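Local coordinates for BAG family molecular chaperone regulator 4 (PDB 4HWH), which binds the ATPase domain of HSP70/HSC70 chaperones through its BAG domain and probably acts as a co-chaperone regulating programmed cell death and stress responses, at residues F39-L53 / V70-K84. Numbering follows the deposited sequence.
Sequences FDMAAELLMRQLLKL and VRRIQNLQEAVDKLK. With ACT (acetate ion), chain G.
Leu46 and Ile73 interlock at the middle of the antiparallel interface between helix 36-54 and helix 63-86, two of the three helices of the BAG-domain bundle; the local axes approach to 9.7 Å at 165°. As a knob, Leu46 enters the hole formed by Ile73, Leu76, Gln77 and Val80, its CD1 lying 3.8 Å from Leu76 CB. Ile73 returns the packing among Leu46, Gln49, Leu50 and Leu53. Its CD1 reaches Leu53 CD1, while CG2, anti to the backbone N, rests over Leu46 O. Val80 is the third knob, set among Phe39, Ala42, Ala43 and Leu46. This knobs-into-holes meshing belongs to the three-helix bundle, whose helix 3-29 touches Gln49 through Val10 and Glu13. Toward the 39/84 end, the Phe39 ring receives Lys84 CA over one face in a CH-pi contact, 4.2 Å from the ring centroid, and sets CE1 against Leu83 CB at 3.7 Å. The Lys84 side chain, fully extended with chi1 -173°, carries NZ to the syn lone pair of Asp40 OD1, forming a 2.7 Å salt bridge. A water joins the same NZ to Asp40 OD2, closing a second, indirect link. An asparagine in place of Asp40 would probably leave the Lys84 ammonium without its opposite charge and weaken this link. At the other end, Leu53 CD1 meets Val70 CG2 at 3.7 Å, and Leu50 CD1 lies against Val70 CG1.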
# COMPACT_ATOMS: atom_id res chain seq x y z
N PHE A 39 0.82 6.88 8.92
CA PHE A 39 0.37 5.50 8.83
C PHE A 39 -1.04 5.44 8.26
O PHE A 39 -1.36 4.58 7.43
CB PHE A 39 0.41 4.83 10.20
CG PHE A 39 1.74 4.91 10.87
CD1 PHE A 39 2.88 4.40 10.26
CD2 PHE A 39 1.87 5.50 12.12
CE1 PHE A 39 4.11 4.48 10.88
CE2 PHE A 39 3.10 5.58 12.74
CZ PHE A 39 4.23 5.07 12.12
N ASP A 40 -1.90 6.35 8.70
CA ASP A 40 -3.28 6.35 8.26
C ASP A 40 -3.42 6.76 6.79
O ASP A 40 -4.22 6.18 6.06
CB ASP A 40 -4.14 7.23 9.16
CG ASP A 40 -4.40 6.59 10.51
OD1 ASP A 40 -4.19 5.36 10.63
OD2 ASP A 40 -4.81 7.29 11.45
N MET A 41 -2.64 7.74 6.36
CA MET A 41 -2.65 8.11 4.95
C MET A 41 -2.15 6.97 4.07
O MET A 41 -2.71 6.71 3.00
CB MET A 41 -1.82 9.37 4.70
CG MET A 41 -2.47 10.66 5.13
SD MET A 41 -1.55 12.10 4.53
CE MET A 41 -0.06 11.98 5.52
N ALA A 42 -1.09 6.29 4.51
CA ALA A 42 -0.58 5.16 3.74
C ALA A 42 -1.65 4.07 3.63
O ALA A 42 -1.86 3.49 2.56
CB ALA A 42 0.70 4.60 4.37
N ALA A 43 -2.33 3.81 4.74
CA ALA A 43 -3.38 2.80 4.75
C ALA A 43 -4.52 3.23 3.83
O ALA A 43 -5.04 2.43 3.05
CB ALA A 43 -3.89 2.56 6.17
N GLU A 44 -4.90 4.50 3.91
CA GLU A 44 -5.97 5.02 3.07
C GLU A 44 -5.64 4.91 1.58
O GLU A 44 -6.48 4.53 0.77
CB GLU A 44 -6.29 6.47 3.44
CG GLU A 44 -7.05 7.24 2.37
CD GLU A 44 -8.44 6.69 2.10
OE1 GLU A 44 -8.96 5.94 2.96
OE2 GLU A 44 -9.01 7.00 1.04
N LEU A 45 -4.41 5.26 1.22
CA LEU A 45 -4.04 5.27 -0.19
C LEU A 45 -3.98 3.84 -0.73
O LEU A 45 -4.30 3.60 -1.89
CB LEU A 45 -2.73 6.01 -0.41
CG LEU A 45 -2.82 7.52 -0.17
CD1 LEU A 45 -1.44 8.16 -0.28
CD2 LEU A 45 -3.80 8.16 -1.15
N LEU A 46 -3.58 2.90 0.12
CA LEU A 46 -3.60 1.50 -0.26
C LEU A 46 -5.03 1.03 -0.50
O LEU A 46 -5.30 0.29 -1.45
CB LEU A 46 -2.93 0.65 0.82
CG LEU A 46 -1.41 0.77 0.88
CD1 LEU A 46 -0.87 0.17 2.18
CD2 LEU A 46 -0.77 0.11 -0.33
N MET A 47 -5.96 1.47 0.34
CA MET A 47 -7.37 1.12 0.18
C MET A 47 -7.94 1.68 -1.13
O MET A 47 -8.75 1.03 -1.79
CB MET A 47 -8.19 1.61 1.38
CG MET A 47 -7.87 0.85 2.67
SD MET A 47 -8.93 1.32 4.05
CE MET A 47 -8.15 0.41 5.39
N ARG A 48 -7.51 2.87 -1.50
CA ARG A 48 -7.96 3.48 -2.75
C ARG A 48 -7.48 2.66 -3.95
O ARG A 48 -8.20 2.51 -4.93
CB ARG A 48 -7.45 4.92 -2.86
CG ARG A 48 -8.11 5.88 -1.88
CD ARG A 48 -9.45 6.36 -2.41
NE ARG A 48 -9.30 7.07 -3.68
CZ ARG A 48 -10.30 7.35 -4.51
NH1 ARG A 48 -10.05 8.01 -5.63
NH2 ARG A 48 -11.53 6.97 -4.22
N GLN A 49 -6.26 2.13 -3.86
CA GLN A 49 -5.74 1.29 -4.93
C GLN A 49 -6.52 -0.02 -5.01
O GLN A 49 -6.75 -0.55 -6.10
CB GLN A 49 -4.24 1.04 -4.77
CG GLN A 49 -3.40 2.29 -5.01
CD GLN A 49 -3.70 2.94 -6.36
OE1 GLN A 49 -3.71 2.28 -7.40
NE2 GLN A 49 -3.95 4.25 -6.34
N LEU A 50 -6.96 -0.52 -3.86
CA LEU A 50 -7.76 -1.74 -3.81
C LEU A 50 -9.10 -1.51 -4.50
O LEU A 50 -9.58 -2.36 -5.25
CB LEU A 50 -7.98 -2.16 -2.35
CG LEU A 50 -8.32 -3.62 -2.07
CD1 LEU A 50 -7.24 -4.53 -2.64
CD2 LEU A 50 -8.47 -3.84 -0.57
N LEU A 51 -9.70 -0.35 -4.25
CA LEU A 51 -10.96 0.02 -4.89
C LEU A 51 -10.80 0.10 -6.40
O LEU A 51 -11.68 -0.33 -7.15
CB LEU A 51 -11.47 1.35 -4.35
CG LEU A 51 -12.03 1.33 -2.93
CD1 LEU A 51 -12.34 2.75 -2.47
CD2 LEU A 51 -13.26 0.45 -2.86
N LYS A 52 -9.68 0.66 -6.85
CA LYS A 52 -9.40 0.76 -8.27
C LYS A 52 -9.35 -0.63 -8.90
O LYS A 52 -9.98 -0.87 -9.93
CB LYS A 52 -8.09 1.52 -8.51
CG LYS A 52 -7.79 1.79 -9.98
CD LYS A 52 -6.73 2.87 -10.15
CE LYS A 52 -6.52 3.20 -11.63
NZ LYS A 52 -5.46 4.23 -11.84
N LEU A 53 -8.62 -1.54 -8.27
CA LEU A 53 -8.56 -2.92 -8.75
C LEU A 53 -9.94 -3.57 -8.77
O LEU A 53 -10.26 -4.32 -9.69
CB LEU A 53 -7.60 -3.75 -7.90
CG LEU A 53 -6.10 -3.45 -8.00
CD1 LEU A 53 -5.32 -4.15 -6.89
CD2 LEU A 53 -5.55 -3.85 -9.37
N VAL A 70 -3.66 -7.36 -5.54
CA VAL A 70 -4.52 -7.34 -4.37
C VAL A 70 -3.77 -7.91 -3.17
O VAL A 70 -3.81 -7.36 -2.07
CB VAL A 70 -5.83 -8.13 -4.61
CG1 VAL A 70 -6.60 -8.32 -3.30
CG2 VAL A 70 -6.69 -7.40 -5.64
N ARG A 71 -3.07 -9.02 -3.40
CA ARG A 71 -2.32 -9.68 -2.33
C ARG A 71 -1.17 -8.80 -1.84
O ARG A 71 -0.90 -8.74 -0.65
CB ARG A 71 -1.79 -11.04 -2.80
CG ARG A 71 -2.88 -12.06 -3.05
CD ARG A 71 -2.31 -13.41 -3.47
NE ARG A 71 -3.35 -14.40 -3.71
CZ ARG A 71 -3.12 -15.66 -4.08
NH1 ARG A 71 -1.87 -16.08 -4.25
NH2 ARG A 71 -4.13 -16.49 -4.27
N ARG A 72 -0.51 -8.12 -2.78
CA ARG A 72 0.60 -7.24 -2.43
C ARG A 72 0.09 -6.13 -1.52
O ARG A 72 0.71 -5.78 -0.52
CB ARG A 72 1.23 -6.64 -3.70
CG ARG A 72 2.75 -6.59 -3.68
CD ARG A 72 3.31 -5.16 -3.71
NE ARG A 72 3.06 -4.51 -4.99
CZ ARG A 72 3.86 -3.60 -5.55
NH1 ARG A 72 3.52 -3.07 -6.71
NH2 ARG A 72 4.99 -3.22 -4.96
N ILE A 73 -1.08 -5.60 -1.86
CA ILE A 73 -1.69 -4.54 -1.06
C ILE A 73 -2.03 -5.03 0.35
O ILE A 73 -1.75 -4.35 1.34
CB ILE A 73 -2.94 -3.98 -1.76
CG1 ILE A 73 -2.53 -3.15 -2.98
CG2 ILE A 73 -3.76 -3.15 -0.79
CD1 ILE A 73 -3.70 -2.63 -3.80
N GLN A 74 -2.64 -6.21 0.44
CA GLN A 74 -2.97 -6.78 1.74
C GLN A 74 -1.72 -6.93 2.61
O GLN A 74 -1.75 -6.68 3.81
CB GLN A 74 -3.68 -8.13 1.56
CG GLN A 74 -4.97 -8.02 0.76
CD GLN A 74 -5.59 -9.38 0.45
OE1 GLN A 74 -4.88 -10.36 0.24
NE2 GLN A 74 -6.92 -9.43 0.42
N ASN A 75 -0.61 -7.33 2.00
CA ASN A 75 0.65 -7.45 2.72
C ASN A 75 1.16 -6.11 3.24
O ASN A 75 1.60 -6.00 4.38
CB ASN A 75 1.71 -8.11 1.84
CG ASN A 75 1.47 -9.59 1.65
OD1 ASN A 75 0.60 -10.17 2.29
ND2 ASN A 75 2.25 -10.21 0.77
N LEU A 76 1.08 -5.08 2.39
CA LEU A 76 1.47 -3.74 2.80
C LEU A 76 0.57 -3.22 3.92
O LEU A 76 1.04 -2.56 4.85
CB LEU A 76 1.46 -2.78 1.60
CG LEU A 76 2.54 -3.10 0.57
CD1 LEU A 76 2.38 -2.26 -0.70
CD2 LEU A 76 3.92 -2.88 1.18
N GLN A 77 -0.73 -3.51 3.84
CA GLN A 77 -1.66 -3.07 4.86
C GLN A 77 -1.27 -3.65 6.22
O GLN A 77 -1.32 -2.96 7.24
CB GLN A 77 -3.09 -3.48 4.50
CG GLN A 77 -3.70 -2.73 3.32
CD GLN A 77 -5.09 -3.24 2.95
OE1 GLN A 77 -5.25 -4.39 2.54
NE2 GLN A 77 -6.10 -2.38 3.10
N GLU A 78 -0.89 -4.92 6.22
CA GLU A 78 -0.45 -5.57 7.45
C GLU A 78 0.81 -4.92 7.99
O GLU A 78 0.93 -4.68 9.19
CB GLU A 78 -0.22 -7.06 7.21
CG GLU A 78 -1.48 -7.84 6.88
CD GLU A 78 -1.24 -9.33 6.73
OE1 GLU A 78 -0.11 -9.77 6.99
OE2 GLU A 78 -2.19 -10.05 6.35
N ALA A 79 1.75 -4.62 7.10
CA ALA A 79 2.99 -3.97 7.51
C ALA A 79 2.71 -2.60 8.14
O ALA A 79 3.33 -2.23 9.13
CB ALA A 79 3.94 -3.83 6.33
N VAL A 80 1.78 -1.85 7.56
CA VAL A 80 1.42 -0.54 8.09
C VAL A 80 0.76 -0.66 9.46
O VAL A 80 1.09 0.09 10.38
CB VAL A 80 0.51 0.24 7.12
CG1 VAL A 80 -0.04 1.50 7.80
CG2 VAL A 80 1.28 0.61 5.85
N ASP A 81 -0.17 -1.60 9.59
CA ASP A 81 -0.82 -1.86 10.88
C ASP A 81 0.23 -2.12 11.95
O ASP A 81 0.15 -1.58 13.06
CB ASP A 81 -1.74 -3.08 10.79
CG ASP A 81 -2.97 -2.81 9.95
OD1 ASP A 81 -3.38 -1.64 9.85
OD2 ASP A 81 -3.53 -3.78 9.39
N LYS A 82 1.22 -2.94 11.62
CA LYS A 82 2.27 -3.31 12.56
C LYS A 82 3.07 -2.09 13.00
O LYS A 82 3.33 -1.91 14.18
CB LYS A 82 3.20 -4.36 11.95
CG LYS A 82 2.65 -5.79 11.99
CD LYS A 82 1.15 -5.81 11.77
CE LYS A 82 0.66 -7.18 11.33
NZ LYS A 82 -0.78 -7.13 10.95
N LEU A 83 3.45 -1.25 12.04
CA LEU A 83 4.14 -0.01 12.34
C LEU A 83 3.32 0.88 13.26
O LEU A 83 3.82 1.41 14.25
CB LEU A 83 4.47 0.76 11.06
CG LEU A 83 5.69 0.31 10.28
CD1 LEU A 83 5.97 1.30 9.16
CD2 LEU A 83 6.88 0.20 11.21
N LYS A 84 2.05 1.08 12.90
CA LYS A 84 1.17 1.92 13.69
C LYS A 84 1.08 1.39 15.12
O LYS A 84 1.20 2.14 16.08
CB LYS A 84 -0.22 2.02 13.06
CG LYS A 84 -1.13 3.02 13.75
CD LYS A 84 -2.46 3.16 13.04
CE LYS A 84 -3.34 4.18 13.73
NZ LYS A 84 -4.64 4.35 13.04
C ACT G . 6.27 -4.99 -1.65
O ACT G . 5.61 -6.03 -1.87
OXT ACT G . 6.40 -4.20 -2.61
CH3 ACT G . 6.88 -4.71 -0.30
O HOH W 1 -5.57 6.70 14.12